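Local coordinates for penicillin-binding protein 2B (Streptococcus pneumoniae, PDB 2WAD), which probably cross-links the peptides of adjacent glycan strands in cell-wall peptidoglycan as a transpeptidase of the elongation machinery and binds penicillin, at residues A[340-351]-A[642-653]; A[355-363]-A[371-379]. All blocks are in the same frame, centred on the assembly; numbering follows the deposited sequence.

From the N terminus, segment 340-351 is met first, then the two segments of interaction 2 (355-363 and 371-379), and last 642-653. Interaction 2 closes a short hairpin loop of seven residues, which is nested inside the 290-residue loop closed by interaction 1. Strands 342-348 and 355-363 are neighbours in one antiparallel sheet of the transpeptidase domain, so the two contacts lie side by side, their centres about 10 Å apart. Interaction 1 pairs strand 342-348, the first strand of this sheet along the chain, with its last, 645-650; interaction 2 adds edge strand 370-372 and the following turn. They meet directly where Tyr344 OH reaches Asp373 OD2, a probable hydrogen bond.

Interaction 1 (A[340-351]-A[642-653]); sequences SEGVYAVALNPQ and NPQIAVAVVFPH. Unlike the reference sequence in segment 340-351: Gln351 (reference Lys). With ZN (zinc ion), chain E.
One face of the Phe651 ring carries the isopropyl group of Val343: CB stands 4.2 Å from the ring centroid, close to the ring normal, in a CH-pi contact offset toward the rim. Because CG1 of Val343 sits between the backbone N and the carbonyl carbon (chi1 60°), CG2 is turned toward the ring, 3.6 Å from Phe651 CD2. The ring of Phe328 meets Phe651 nearly parallel. At the edge of the Phe651 ring lies Ser340 OG, which donates to Pro652 O at 2.6 Å, in the carbonyl plane. The Tyr344 ring has Val650 O at its edge, near its plane, and meets the ring of Phe382. The His653 ring has Glu341 OE1 at its edge, in plane, 3.2 Å from CD2, while the carboxylate is turned 47° from the ring. Through NE2, 2.0 Å from the metal, His653 binds a zinc ion that also holds two waters; one of these gives a weak hydrogen bond to Glu341 OE2.

Between these ends, strands 342-348 and 645-650 run antiparallel, joined by six backbone hydrogen bonds in three pairs, Tyr344 with Val650, Val346 with Ala648 and Leu348 with Ala646. Ala345, Ala347, Val647 and Val649 occupy one face, where Ala345 meets helices 314-334 and 661-676; Val346 and Val650 on the other meet helix 525-536. At the far end Pro350 CG packs 4.0 Å from Pro643 CB.

The chemistry changes along the contact: paired amides satisfy the buried backbone in the middle, whereas at the Ser340 end a hydroxyl bond and zinc-bound histidine take over. The nearby zinc would probably favour an ionised Glu341.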
ATOM      1  N   SER A 340      10.126  13.267 -18.653  1.00 38.47           N
ATOM      2  CA  SER A 340       9.333  12.156 -18.132  1.00 36.40           C
ATOM      3  C   SER A 340       9.528  12.000 -16.626  1.00 35.66           C
ATOM      4  O   SER A 340      10.665  11.920 -16.155  1.00 37.51           O
ATOM      5  CB  SER A 340       9.710  10.868 -18.869  1.00 30.28           C
ATOM      6  OG  SER A 340       9.018   9.760 -18.323  1.00 37.12           O
ATOM      7  N   GLU A 341       8.442  11.906 -15.864  1.00 38.25           N
ATOM      8  CA  GLU A 341       8.556  11.713 -14.409  1.00 36.54           C
ATOM      9  C   GLU A 341       9.009  10.336 -13.958  1.00 36.05           C
ATOM     10  O   GLU A 341       9.172  10.119 -12.769  1.00 35.14           O
ATOM     11  CB  GLU A 341       7.220  11.910 -13.699  1.00 43.79           C
ATOM     12  CG  GLU A 341       6.383  13.022 -14.194  1.00 48.31           C
ATOM     13  CD  GLU A 341       5.486  12.566 -15.298  1.00 45.39           C
ATOM     14  OE1 GLU A 341       5.872  12.735 -16.475  1.00 44.17           O
ATOM     15  OE2 GLU A 341       4.396  12.072 -14.961  1.00 49.93           O
ATOM     16  N   GLY A 342       9.163   9.381 -14.865  1.00 34.48           N
ATOM     17  CA  GLY A 342       9.634   8.069 -14.434  1.00 37.13           C
ATOM     18  C   GLY A 342       8.949   6.980 -15.234  1.00 32.97           C
ATOM     19  O   GLY A 342       8.346   7.286 -16.236  1.00 29.69           O
ATOM     20  N   VAL A 343       9.050   5.726 -14.802  1.00 33.26           N
ATOM     21  CA  VAL A 343       8.455   4.640 -15.565  1.00 33.80           C
ATOM     22  C   VAL A 343       7.971   3.615 -14.537  1.00 35.14           C
ATOM     23  O   VAL A 343       8.622   3.453 -13.499  1.00 34.90           O
ATOM     24  CB  VAL A 343       9.474   4.039 -16.574  1.00 33.57           C
ATOM     25  CG1 VAL A 343      10.666   3.504 -15.825  1.00 32.07           C
ATOM     26  CG2 VAL A 343       8.825   2.907 -17.434  1.00 30.19           C
ATOM     27  N   TYR A 344       6.827   2.980 -14.798  1.00 31.88           N
ATOM     28  CA  TYR A 344       6.173   2.110 -13.820  1.00 31.34           C
ATOM     29  C   TYR A 344       5.640   0.869 -14.539  1.00 31.34           C
ATOM     30  O   TYR A 344       5.223   0.965 -15.688  1.00 37.37           O
ATOM     31  CB  TYR A 344       5.011   2.875 -13.134  1.00 34.42           C
ATOM     32  CG  TYR A 344       5.546   4.035 -12.323  1.00 32.52           C
ATOM     33  CD1 TYR A 344       5.845   3.887 -10.968  1.00 33.23           C
ATOM     34  CD2 TYR A 344       5.824   5.249 -12.929  1.00 31.06           C
ATOM     35  CE1 TYR A 344       6.388   4.926 -10.230  1.00 33.71           C
ATOM     36  CE2 TYR A 344       6.392   6.295 -12.202  1.00 32.99           C
ATOM     37  CZ  TYR A 344       6.676   6.122 -10.858  1.00 38.07           C
ATOM     38  OH  TYR A 344       7.242   7.151 -10.142  1.00 33.59           O
ATOM     39  N   ALA A 345       5.655  -0.278 -13.863  1.00 30.05           N
ATOM     40  CA  ALA A 345       5.180  -1.532 -14.411  1.00 29.38           C
ATOM     41  C   ALA A 345       4.584  -2.321 -13.269  1.00 29.60           C
ATOM     42  O   ALA A 345       5.152  -2.345 -12.187  1.00 32.65           O
ATOM     43  CB  ALA A 345       6.313  -2.345 -15.039  1.00 28.60           C
ATOM     44  N   VAL A 346       3.463  -2.979 -13.531  1.00 31.48           N
ATOM     45  CA  VAL A 346       2.813  -3.849 -12.563  1.00 32.76           C
ATOM     46  C   VAL A 346       2.441  -5.080 -13.374  1.00 32.82           C
ATOM     47  O   VAL A 346       1.863  -4.975 -14.462  1.00 34.90           O
ATOM     48  CB  VAL A 346       1.485  -3.228 -11.978  1.00 36.07           C
ATOM     49  CG1 VAL A 346       0.693  -4.278 -11.172  1.00 34.34           C
ATOM     50  CG2 VAL A 346       1.766  -2.046 -11.078  1.00 30.19           C
ATOM     51  N   ALA A 347       2.826  -6.239 -12.860  1.00 31.86           N
ATOM     52  CA  ALA A 347       2.466  -7.514 -13.466  1.00 32.80           C
ATOM     53  C   ALA A 347       1.551  -8.255 -12.500  1.00 32.90           C
ATOM     54  O   ALA A 347       1.857  -8.346 -11.301  1.00 30.88           O
ATOM     55  CB  ALA A 347       3.760  -8.370 -13.691  1.00 31.87           C
ATOM     56  N   LEU A 348       0.482  -8.845 -13.030  1.00 34.89           N
ATOM     57  CA  LEU A 348      -0.479  -9.610 -12.217  1.00 35.89           C
ATOM     58  C   LEU A 348      -0.755 -10.986 -12.829  1.00 36.31           C
ATOM     59  O   LEU A 348      -0.682 -11.140 -14.051  1.00 36.61           O
ATOM     60  CB  LEU A 348      -1.823  -8.869 -12.175  1.00 35.06           C
ATOM     61  CG  LEU A 348      -1.889  -7.425 -11.666  1.00 38.11           C
ATOM     62  CD1 LEU A 348      -3.325  -6.882 -11.723  1.00 30.30           C
ATOM     63  CD2 LEU A 348      -1.348  -7.314 -10.258  1.00 29.76           C
ATOM     64  N   ASN A 349      -1.073 -11.971 -11.989  1.00 35.12           N
ATOM     65  CA  ASN A 349      -1.593 -13.259 -12.432  1.00 35.24           C
ATOM     66  C   ASN A 349      -3.089 -13.006 -12.628  1.00 35.32           C
ATOM     67  O   ASN A 349      -3.789 -12.735 -11.651  1.00 36.58           O
ATOM     68  CB  ASN A 349      -1.358 -14.291 -11.321  1.00 35.93           C
ATOM     69  CG  ASN A 349      -1.913 -15.685 -11.632  1.00 40.47           C
ATOM     70  OD1 ASN A 349      -2.887 -15.852 -12.371  1.00 42.19           O
ATOM     71  ND2 ASN A 349      -1.292 -16.696 -11.034  1.00 34.81           N
ATOM     72  N   PRO A 350      -3.569 -13.053 -13.881  1.00 31.68           N
ATOM     73  CA  PRO A 350      -4.970 -12.727 -14.214  1.00 33.82           C
ATOM     74  C   PRO A 350      -5.955 -13.811 -13.760  1.00 37.08           C
ATOM     75  O   PRO A 350      -7.176 -13.584 -13.790  1.00 37.99           O
ATOM     76  CB  PRO A 350      -4.980 -12.714 -15.751  1.00 32.72           C
ATOM     77  CG  PRO A 350      -3.825 -13.750 -16.106  1.00 28.65           C
ATOM     78  CD  PRO A 350      -2.785 -13.485 -15.056  1.00 29.27           C
ATOM     79  N   GLN A 351      -5.450 -14.972 -13.349  1.00 36.71           N
ATOM     80  CA  GLN A 351      -6.340 -16.059 -12.901  1.00 40.79           C
ATOM     81  C   GLN A 351      -6.700 -15.906 -11.425  1.00 37.62           C
ATOM     82  O   GLN A 351      -7.691 -16.456 -10.980  1.00 36.56           O
ATOM     83  CB  GLN A 351      -5.698 -17.443 -13.140  1.00 40.66           C
ATOM     84  CG  GLN A 351      -5.700 -17.887 -14.615  1.00 46.39           C
ATOM     85  CD  GLN A 351      -4.953 -19.210 -14.876  1.00 63.56           C
ATOM     86  OE1 GLN A 351      -4.287 -19.748 -13.988  1.00 65.30           O
ATOM     87  NE2 GLN A 351      -5.057 -19.733 -16.106  1.00 58.40           N
ATOM     88  N   ASN A 642      -3.984 -19.019 -22.961  1.00 49.95           N
ATOM     89  CA  ASN A 642      -4.239 -19.414 -21.584  1.00 48.19           C
ATOM     90  C   ASN A 642      -3.498 -18.490 -20.616  1.00 45.80           C
ATOM     91  O   ASN A 642      -2.471 -18.871 -20.063  1.00 45.86           O
ATOM     92  CB  ASN A 642      -3.806 -20.870 -21.374  1.00 48.60           C
ATOM     93  CG  ASN A 642      -3.984 -21.326 -19.941  1.00 48.61           C
ATOM     94  OD1 ASN A 642      -4.934 -20.932 -19.268  1.00 51.47           O
ATOM     95  ND2 ASN A 642      -3.073 -22.164 -19.469  1.00 51.20           N
ATOM     96  N   PRO A 643      -4.031 -17.278 -20.400  1.00 43.04           N
ATOM     97  CA  PRO A 643      -3.204 -16.230 -19.838  1.00 40.22           C
ATOM     98  C   PRO A 643      -2.721 -16.477 -18.410  1.00 40.73           C
ATOM     99  O   PRO A 643      -3.496 -16.816 -17.505  1.00 40.17           O
ATOM    100  CB  PRO A 643      -4.093 -14.993 -19.944  1.00 40.99           C
ATOM    101  CG  PRO A 643      -5.034 -15.296 -21.097  1.00 43.32           C
ATOM    102  CD  PRO A 643      -5.320 -16.760 -20.900  1.00 42.62           C
ATOM    103  N   GLN A 644      -1.429 -16.264 -18.195  1.00 39.02           N
ATOM    104  CA  GLN A 644      -0.856 -16.505 -16.873  1.00 39.07           C
ATOM    105  C   GLN A 644      -0.157 -15.266 -16.327  1.00 37.43           C
ATOM    106  O   GLN A 644       0.236 -15.202 -15.162  1.00 38.52           O
ATOM    107  CB  GLN A 644       0.079 -17.715 -16.935  1.00 39.46           C
ATOM    108  CG  GLN A 644      -0.697 -19.034 -16.885  1.00 40.63           C
ATOM    109  CD  GLN A 644       0.075 -20.170 -17.534  1.00 52.28           C
ATOM    110  OE1 GLN A 644       1.153 -20.550 -17.062  1.00 47.97           O
ATOM    111  NE2 GLN A 644      -0.460 -20.702 -18.639  1.00 45.20           N
ATOM    112  N   ILE A 645      -0.038 -14.258 -17.178  1.00 36.10           N
ATOM    113  CA  ILE A 645       0.471 -12.956 -16.751  1.00 34.00           C
ATOM    114  C   ILE A 645      -0.216 -11.843 -17.554  1.00 33.25           C
ATOM    115  O   ILE A 645      -0.441 -11.960 -18.764  1.00 35.86           O
ATOM    116  CB  ILE A 645       2.015 -12.883 -16.910  1.00 31.54           C
ATOM    117  CG1 ILE A 645       2.541 -11.519 -16.481  1.00 30.73           C
ATOM    118  CG2 ILE A 645       2.413 -13.160 -18.367  1.00 34.99           C
ATOM    119  CD1 ILE A 645       4.054 -11.425 -16.268  1.00 26.93           C
ATOM    120  N   ALA A 646      -0.535 -10.748 -16.877  1.00 33.06           N
ATOM    121  CA  ALA A 646      -1.058  -9.536 -17.520  1.00 30.40           C
ATOM    122  C   ALA A 646      -0.181  -8.414 -17.007  1.00 29.82           C
ATOM    123  O   ALA A 646       0.128  -8.411 -15.819  1.00 30.52           O
ATOM    124  CB  ALA A 646      -2.483  -9.302 -17.070  1.00 30.10           C
ATOM    125  N   VAL A 647       0.224  -7.482 -17.868  1.00 30.18           N
ATOM    126  CA  VAL A 647       1.180  -6.459 -17.461  1.00 30.58           C
ATOM    127  C   VAL A 647       0.778  -5.077 -17.983  1.00 32.07           C
ATOM    128  O   VAL A 647       0.279  -4.975 -19.095  1.00 34.51           O
ATOM    129  CB  VAL A 647       2.612  -6.811 -17.925  1.00 32.26           C
ATOM    130  CG1 VAL A 647       2.690  -6.849 -19.457  1.00 37.89           C
ATOM    131  CG2 VAL A 647       3.623  -5.781 -17.374  1.00 30.37           C
ATOM    132  N   ALA A 648       0.999  -4.027 -17.182  1.00 31.88           N
ATOM    133  CA  ALA A 648       0.830  -2.653 -17.605  1.00 31.35           C
ATOM    134  C   ALA A 648       2.134  -1.909 -17.468  1.00 32.32           C
ATOM    135  O   ALA A 648       2.806  -1.980 -16.439  1.00 33.38           O
ATOM    136  CB  ALA A 648      -0.204  -1.915 -16.742  1.00 33.18           C
ATOM    137  N   VAL A 649       2.428  -1.101 -18.474  1.00 30.53           N
ATOM    138  CA  VAL A 649       3.661  -0.336 -18.460  1.00 32.57           C
ATOM    139  C   VAL A 649       3.264   1.094 -18.723  1.00 31.78           C
ATOM    140  O   VAL A 649       2.523   1.363 -19.663  1.00 33.12           O
ATOM    141  CB  VAL A 649       4.683  -0.821 -19.532  1.00 32.61           C
ATOM    142  CG1 VAL A 649       5.840   0.198 -19.619  1.00 32.22           C
ATOM    143  CG2 VAL A 649       5.188  -2.235 -19.180  1.00 28.16           C
ATOM    144  N   VAL A 650       3.727   1.990 -17.862  1.00 31.54           N
ATOM    145  CA  VAL A 650       3.302   3.381 -17.925  1.00 31.78           C
ATOM    146  C   VAL A 650       4.576   4.208 -18.000  1.00 34.00           C
ATOM    147  O   VAL A 650       5.394   4.179 -17.089  1.00 34.82           O
ATOM    148  CB  VAL A 650       2.460   3.779 -16.673  1.00 32.01           C
ATOM    149  CG1 VAL A 650       2.106   5.255 -16.718  1.00 31.07           C
ATOM    150  CG2 VAL A 650       1.166   2.897 -16.598  1.00 31.82           C
ATOM    151  N   PHE A 651       4.758   4.916 -19.105  1.00 33.69           N
ATOM    152  CA  PHE A 651       5.998   5.647 -19.355  1.00 33.75           C
ATOM    153  C   PHE A 651       5.582   6.995 -19.906  1.00 32.52           C
ATOM    154  O   PHE A 651       5.476   7.162 -21.118  1.00 32.11           O
ATOM    155  CB  PHE A 651       6.825   4.910 -20.424  1.00 35.26           C
ATOM    156  CG  PHE A 651       8.287   5.313 -20.454  1.00 34.27           C
ATOM    157  CD1 PHE A 651       8.658   6.622 -20.252  1.00 34.81           C
ATOM    158  CD2 PHE A 651       9.285   4.368 -20.698  1.00 33.89           C
ATOM    159  CE1 PHE A 651       9.993   7.010 -20.269  1.00 39.01           C
ATOM    160  CE2 PHE A 651      10.634   4.739 -20.723  1.00 32.86           C
ATOM    161  CZ  PHE A 651      10.985   6.070 -20.514  1.00 31.07           C
ATOM    162  N   PRO A 652       5.321   7.960 -19.021  1.00 33.71           N
ATOM    163  CA  PRO A 652       4.707   9.213 -19.449  1.00 33.44           C
ATOM    164  C   PRO A 652       5.686  10.223 -20.077  1.00 34.34           C
ATOM    165  O   PRO A 652       6.864  10.238 -19.761  1.00 34.71           O
ATOM    166  CB  PRO A 652       4.137   9.774 -18.145  1.00 32.96           C
ATOM    167  CG  PRO A 652       4.937   9.115 -17.054  1.00 34.68           C
ATOM    168  CD  PRO A 652       5.435   7.833 -17.554  1.00 33.77           C
ATOM    169  N   HIS A 653       5.179  11.054 -20.976  1.00 35.78           N
ATOM    170  CA  HIS A 653       5.910  12.153 -21.596  1.00 37.15           C
ATOM    171  C   HIS A 653       7.255  11.760 -22.188  1.00 39.31           C
ATOM    172  O   HIS A 653       8.260  12.430 -21.982  1.00 40.76           O
ATOM    173  CB  HIS A 653       6.002  13.339 -20.634  1.00 36.85           C
ATOM    174  CG  HIS A 653       4.662  13.794 -20.145  1.00 33.83           C
ATOM    175  ND1 HIS A 653       3.716  14.325 -20.996  1.00 37.90           N
ATOM    176  CD2 HIS A 653       4.094  13.771 -18.915  1.00 33.58           C
ATOM    177  CE1 HIS A 653       2.623  14.622 -20.310  1.00 35.48           C
ATOM    178  NE2 HIS A 653       2.816  14.275 -19.051  1.00 38.03           N
TER
HETATM  179 ZN    ZN E 701       1.460  13.856 -17.632  1.00 57.20          ZN
HETATM  180  O   HOH W   1       2.479  14.438 -15.724  1.00 36.17           O
HETATM  181  O   HOH W   2       0.792  11.773 -17.391  1.00 20.95           O

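Interaction 2 (A[355-363]-A[371-379]); sequences VLSMSGLKH and TPDSLGTVT. Unlike the reference sequence in segment 355-363: Leu361 (reference Ile).
The contact belongs to the beta hairpin at one edge of the transpeptidase sheet, formed by strand 355-363 with strand 370-372, and to the turn leading from it into helix 376-379. Lys362 and Thr371 form the antiparallel hydrogen-bonded pair: Lys362 N gives a nearly straight bond of 2.7 Å to Thr371 O, and Thr371 N returns one of 2.9 Å to Lys362 O. Their side chains lie alongside each other and point the same way, with Lys362 CB 3.7 Å from Thr371 OG1. The other face holds the non-hydrogen-bonded pair of Leu361 with Pro372, and Leu361 CD1 comes to 3.6 Å from Thr371 O.

One step on, Asp373 N donates to Gly360 O from well above the carbonyl plane, as the chain leaves the strand. Gly360 leaves room for this departure, since a side chain there would run into Asp373 O. A water accepts from Gly360 N at 3.1 Å and lies very close to Ser374 OG. Asp373, whose OD2 has its partner in Tyr344 of strand 342-348, rests its CB 3.8 Å from Lys362 CB.

Within the type I turn from Asp373 to Gly376, Gly376 N binds Asp373 O. Thr377 OG1, set between its backbone N and carbonyl carbon (chi1 56°), donates to Ser374 O, which also accepts from Thr377 N. Met358 crosses Thr377 at about a right angle and brings CE to 3.3 Å from OG1; on the other branch, Thr377 CG2 faces Ser359 O at 3.6 Å.

Such a hairpin forms one edge of the antiparallel sheet in the transpeptidase domain, which has the serine beta-lactamase-like, penicillin-recognising fold.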
ATOM      1  N   VAL A 355      -0.086 -10.631  -7.144  1.00 31.82           N
ATOM      2  CA  VAL A 355       0.797  -9.586  -7.662  1.00 32.86           C
ATOM      3  C   VAL A 355       2.169 -10.183  -7.954  1.00 33.07           C
ATOM      4  O   VAL A 355       2.815 -10.704  -7.051  1.00 32.07           O
ATOM      5  CB  VAL A 355       0.915  -8.361  -6.719  1.00 31.86           C
ATOM      6  CG1 VAL A 355       2.088  -7.456  -7.148  1.00 32.26           C
ATOM      7  CG2 VAL A 355      -0.384  -7.533  -6.752  1.00 30.21           C
ATOM      8  N   LEU A 356       2.584 -10.167  -9.219  1.00 33.74           N
ATOM      9  CA  LEU A 356       3.884 -10.740  -9.603  1.00 33.97           C
ATOM     10  C   LEU A 356       5.015  -9.743  -9.368  1.00 33.88           C
ATOM     11  O   LEU A 356       6.091 -10.128  -8.921  1.00 32.88           O
ATOM     12  CB  LEU A 356       3.867 -11.199 -11.066  1.00 34.68           C
ATOM     13  CG  LEU A 356       2.732 -12.198 -11.327  1.00 39.42           C
ATOM     14  CD1 LEU A 356       2.613 -12.474 -12.823  1.00 31.77           C
ATOM     15  CD2 LEU A 356       2.899 -13.481 -10.454  1.00 32.43           C
ATOM     16  N   SER A 357       4.761  -8.466  -9.646  1.00 33.00           N
ATOM     17  CA  SER A 357       5.657  -7.389  -9.243  1.00 36.21           C
ATOM     18  C   SER A 357       4.978  -6.051  -9.465  1.00 34.41           C
ATOM     19  O   SER A 357       4.101  -5.932 -10.317  1.00 35.05           O
ATOM     20  CB  SER A 357       6.971  -7.401 -10.035  1.00 36.82           C
ATOM     21  OG  SER A 357       6.686  -7.036 -11.364  1.00 46.17           O
ATOM     22  N   MET A 358       5.416  -5.070  -8.684  1.00 35.87           N
ATOM     23  CA  MET A 358       4.988  -3.691  -8.737  1.00 36.51           C
ATOM     24  C   MET A 358       6.275  -2.872  -8.682  1.00 34.78           C
ATOM     25  O   MET A 358       6.845  -2.726  -7.610  1.00 35.63           O
ATOM     26  CB  MET A 358       4.240  -3.298  -7.447  1.00 36.21           C
ATOM     27  CG  MET A 358       3.433  -4.360  -6.778  1.00 47.08           C
ATOM     28  SD  MET A 358       2.819  -4.014  -5.113  1.00 35.81           S
ATOM     29  CE  MET A 358       2.520  -2.225  -5.084  1.00 22.75           C
ATOM     30  N   SER A 359       6.689  -2.275  -9.796  1.00 37.66           N
ATOM     31  CA  SER A 359       8.000  -1.643  -9.890  1.00 35.78           C
ATOM     32  C   SER A 359       7.807  -0.219 -10.355  1.00 36.13           C
ATOM     33  O   SER A 359       6.983   0.037 -11.237  1.00 35.82           O
ATOM     34  CB  SER A 359       8.848  -2.344 -10.966  1.00 36.79           C
ATOM     35  OG  SER A 359       9.464  -3.521 -10.467  1.00 49.32           O
ATOM     36  N   GLY A 360       8.615   0.695  -9.830  1.00 33.81           N
ATOM     37  CA  GLY A 360       8.540   2.067 -10.303  1.00 36.63           C
ATOM     38  C   GLY A 360       9.877   2.766 -10.157  1.00 40.19           C
ATOM     39  O   GLY A 360      10.643   2.490  -9.231  1.00 41.56           O
ATOM     40  N   LEU A 361      10.171   3.656 -11.095  1.00 40.05           N
ATOM     41  CA  LEU A 361      11.416   4.404 -11.044  1.00 40.36           C
ATOM     42  C   LEU A 361      11.009   5.846 -11.207  1.00 38.25           C
ATOM     43  O   LEU A 361      10.351   6.191 -12.174  1.00 42.17           O
ATOM     44  CB  LEU A 361      12.339   4.002 -12.193  1.00 40.83           C
ATOM     45  CG  LEU A 361      13.781   4.504 -12.090  1.00 43.76           C
ATOM     46  CD1 LEU A 361      14.436   4.068 -10.801  1.00 42.86           C
ATOM     47  CD2 LEU A 361      14.598   4.062 -13.292  1.00 33.56           C
ATOM     48  N   LYS A 362      11.382   6.682 -10.250  1.00 39.10           N
ATOM     49  CA  LYS A 362      10.942   8.055 -10.246  1.00 36.21           C
ATOM     50  C   LYS A 362      12.079   8.904 -10.764  1.00 37.26           C
ATOM     51  O   LYS A 362      13.236   8.741 -10.359  1.00 37.55           O
ATOM     52  CB  LYS A 362      10.575   8.459  -8.821  1.00 40.39           C
ATOM     53  CG  LYS A 362      10.071   9.867  -8.694  1.00 37.63           C
ATOM     54  CD  LYS A 362       9.814  10.132  -7.216  1.00 53.16           C
ATOM     55  CE  LYS A 362       8.989  11.394  -7.008  1.00 58.38           C
ATOM     56  NZ  LYS A 362       9.725  12.573  -7.516  1.00 71.67           N
ATOM     57  N   HIS A 363      11.739   9.797 -11.689  1.00 35.59           N
ATOM     58  CA  HIS A 363      12.703  10.731 -12.245  1.00 35.67           C
ATOM     59  C   HIS A 363      12.324  12.152 -11.837  1.00 36.15           C
ATOM     60  O   HIS A 363      11.352  12.717 -12.351  1.00 33.64           O
ATOM     61  CB  HIS A 363      12.777  10.594 -13.784  1.00 34.71           C
ATOM     62  CG  HIS A 363      13.675  11.594 -14.448  1.00 32.48           C
ATOM     63  ND1 HIS A 363      13.276  12.371 -15.514  1.00 36.35           N
ATOM     64  CD2 HIS A 363      14.957  11.953 -14.186  1.00 39.31           C
ATOM     65  CE1 HIS A 363      14.269  13.165 -15.878  1.00 36.91           C
ATOM     66  NE2 HIS A 363      15.303  12.928 -15.089  1.00 33.19           N
ATOM     67  N   THR A 371      15.064   7.484  -8.416  1.00 38.05           N
ATOM     68  CA  THR A 371      14.868   6.778  -7.155  1.00 41.42           C
ATOM     69  C   THR A 371      13.808   5.684  -7.339  1.00 41.51           C
ATOM     70  O   THR A 371      12.880   5.827  -8.138  1.00 41.34           O
ATOM     71  CB  THR A 371      14.483   7.740  -5.995  1.00 40.78           C
ATOM     72  OG1 THR A 371      13.297   8.480  -6.328  1.00 45.14           O
ATOM     73  CG2 THR A 371      15.588   8.744  -5.759  1.00 43.49           C
ATOM     74  N   PRO A 372      13.992   4.553  -6.650  1.00 43.21           N
ATOM     75  CA  PRO A 372      12.985   3.505  -6.661  1.00 40.70           C
ATOM     76  C   PRO A 372      11.666   4.040  -6.139  1.00 40.45           C
ATOM     77  O   PRO A 372      11.661   4.832  -5.198  1.00 42.74           O
ATOM     78  CB  PRO A 372      13.539   2.462  -5.689  1.00 40.46           C
ATOM     79  CG  PRO A 372      14.824   3.031  -5.123  1.00 44.29           C
ATOM     80  CD  PRO A 372      15.269   4.094  -6.072  1.00 41.97           C
ATOM     81  N   ASP A 373      10.563   3.615  -6.749  1.00 38.06           N
ATOM     82  CA  ASP A 373       9.260   4.168  -6.413  1.00 36.81           C
ATOM     83  C   ASP A 373       8.144   3.151  -6.603  1.00 34.83           C
ATOM     84  O   ASP A 373       7.133   3.449  -7.242  1.00 35.49           O
ATOM     85  CB  ASP A 373       8.992   5.425  -7.247  1.00 35.42           C
ATOM     86  CG  ASP A 373       7.767   6.202  -6.763  1.00 39.92           C
ATOM     87  OD1 ASP A 373       7.378   6.022  -5.589  1.00 37.85           O
ATOM     88  OD2 ASP A 373       7.186   6.980  -7.562  1.00 37.47           O
ATOM     89  N   SER A 374       8.326   1.964  -6.038  1.00 34.71           N
ATOM     90  CA  SER A 374       7.340   0.891  -6.150  1.00 36.92           C
ATOM     91  C   SER A 374       5.936   1.332  -5.753  1.00 36.20           C
ATOM     92  O   SER A 374       4.978   0.919  -6.382  1.00 37.56           O
ATOM     93  CB  SER A 374       7.761  -0.267  -5.252  1.00 37.66           C
ATOM     94  OG  SER A 374       9.076  -0.656  -5.620  1.00 46.11           O
ATOM     95  N   LEU A 375       5.811   2.155  -4.710  1.00 38.56           N
ATOM     96  CA  LEU A 375       4.493   2.626  -4.242  1.00 35.88           C
ATOM     97  C   LEU A 375       3.859   3.553  -5.258  1.00 35.15           C
ATOM     98  O   LEU A 375       2.653   3.770  -5.213  1.00 39.72           O
ATOM     99  CB  LEU A 375       4.589   3.331  -2.889  1.00 35.03           C
ATOM    100  CG  LEU A 375       5.034   2.383  -1.763  1.00 40.60           C
ATOM    101  CD1 LEU A 375       5.335   3.163  -0.504  1.00 41.54           C
ATOM    102  CD2 LEU A 375       4.019   1.248  -1.514  1.00 38.66           C
ATOM    103  N   GLY A 376       4.643   4.065  -6.205  1.00 32.96           N
ATOM    104  CA  GLY A 376       4.077   4.868  -7.291  1.00 29.73           C
ATOM    105  C   GLY A 376       2.991   4.145  -8.062  1.00 32.54           C
ATOM    106  O   GLY A 376       2.077   4.771  -8.615  1.00 35.05           O
ATOM    107  N   THR A 377       3.064   2.819  -8.059  1.00 33.75           N
ATOM    108  CA  THR A 377       2.132   1.992  -8.802  1.00 35.06           C
ATOM    109  C   THR A 377       0.712   2.122  -8.258  1.00 34.76           C
ATOM    110  O   THR A 377      -0.225   1.926  -9.006  1.00 35.41           O
ATOM    111  CB  THR A 377       2.542   0.503  -8.780  1.00 32.42           C
ATOM    112  OG1 THR A 377       2.679   0.057  -7.422  1.00 35.23           O
ATOM    113  CG2 THR A 377       3.858   0.278  -9.532  1.00 35.41           C
ATOM    114  N   VAL A 378       0.568   2.411  -6.967  1.00 37.79           N
ATOM    115  CA  VAL A 378      -0.741   2.546  -6.328  1.00 36.61           C
ATOM    116  C   VAL A 378      -1.022   3.991  -5.905  1.00 40.49           C
ATOM    117  O   VAL A 378      -2.141   4.304  -5.511  1.00 43.09           O
ATOM    118  CB  VAL A 378      -0.920   1.627  -5.104  1.00 37.57           C
ATOM    119  CG1 VAL A 378      -0.986   0.131  -5.490  1.00 32.32           C
ATOM    120  CG2 VAL A 378       0.178   1.879  -4.053  1.00 35.77           C
ATOM    121  N   THR A 379      -0.040   4.885  -5.987  1.00 40.52           N
ATOM    122  CA  THR A 379      -0.263   6.233  -5.477  1.00 43.19           C
ATOM    123  C   THR A 379      -0.240   7.383  -6.490  1.00 41.45           C
ATOM    124  O   THR A 379      -0.765   8.449  -6.202  1.00 41.65           O
ATOM    125  CB  THR A 379       0.612   6.561  -4.224  1.00 45.25           C
ATOM    126  OG1 THR A 379       1.954   6.780  -4.638  1.00 51.71           O
ATOM    127  CG2 THR A 379       0.637   5.414  -3.207  1.00 40.23           C
TER
HETATM  128  O   HOH W   3      10.417  -0.664  -7.750  1.00 37.94           O
HETATM  129  O   HOH W   4      13.693  10.583  -7.544  1.00 52.81           O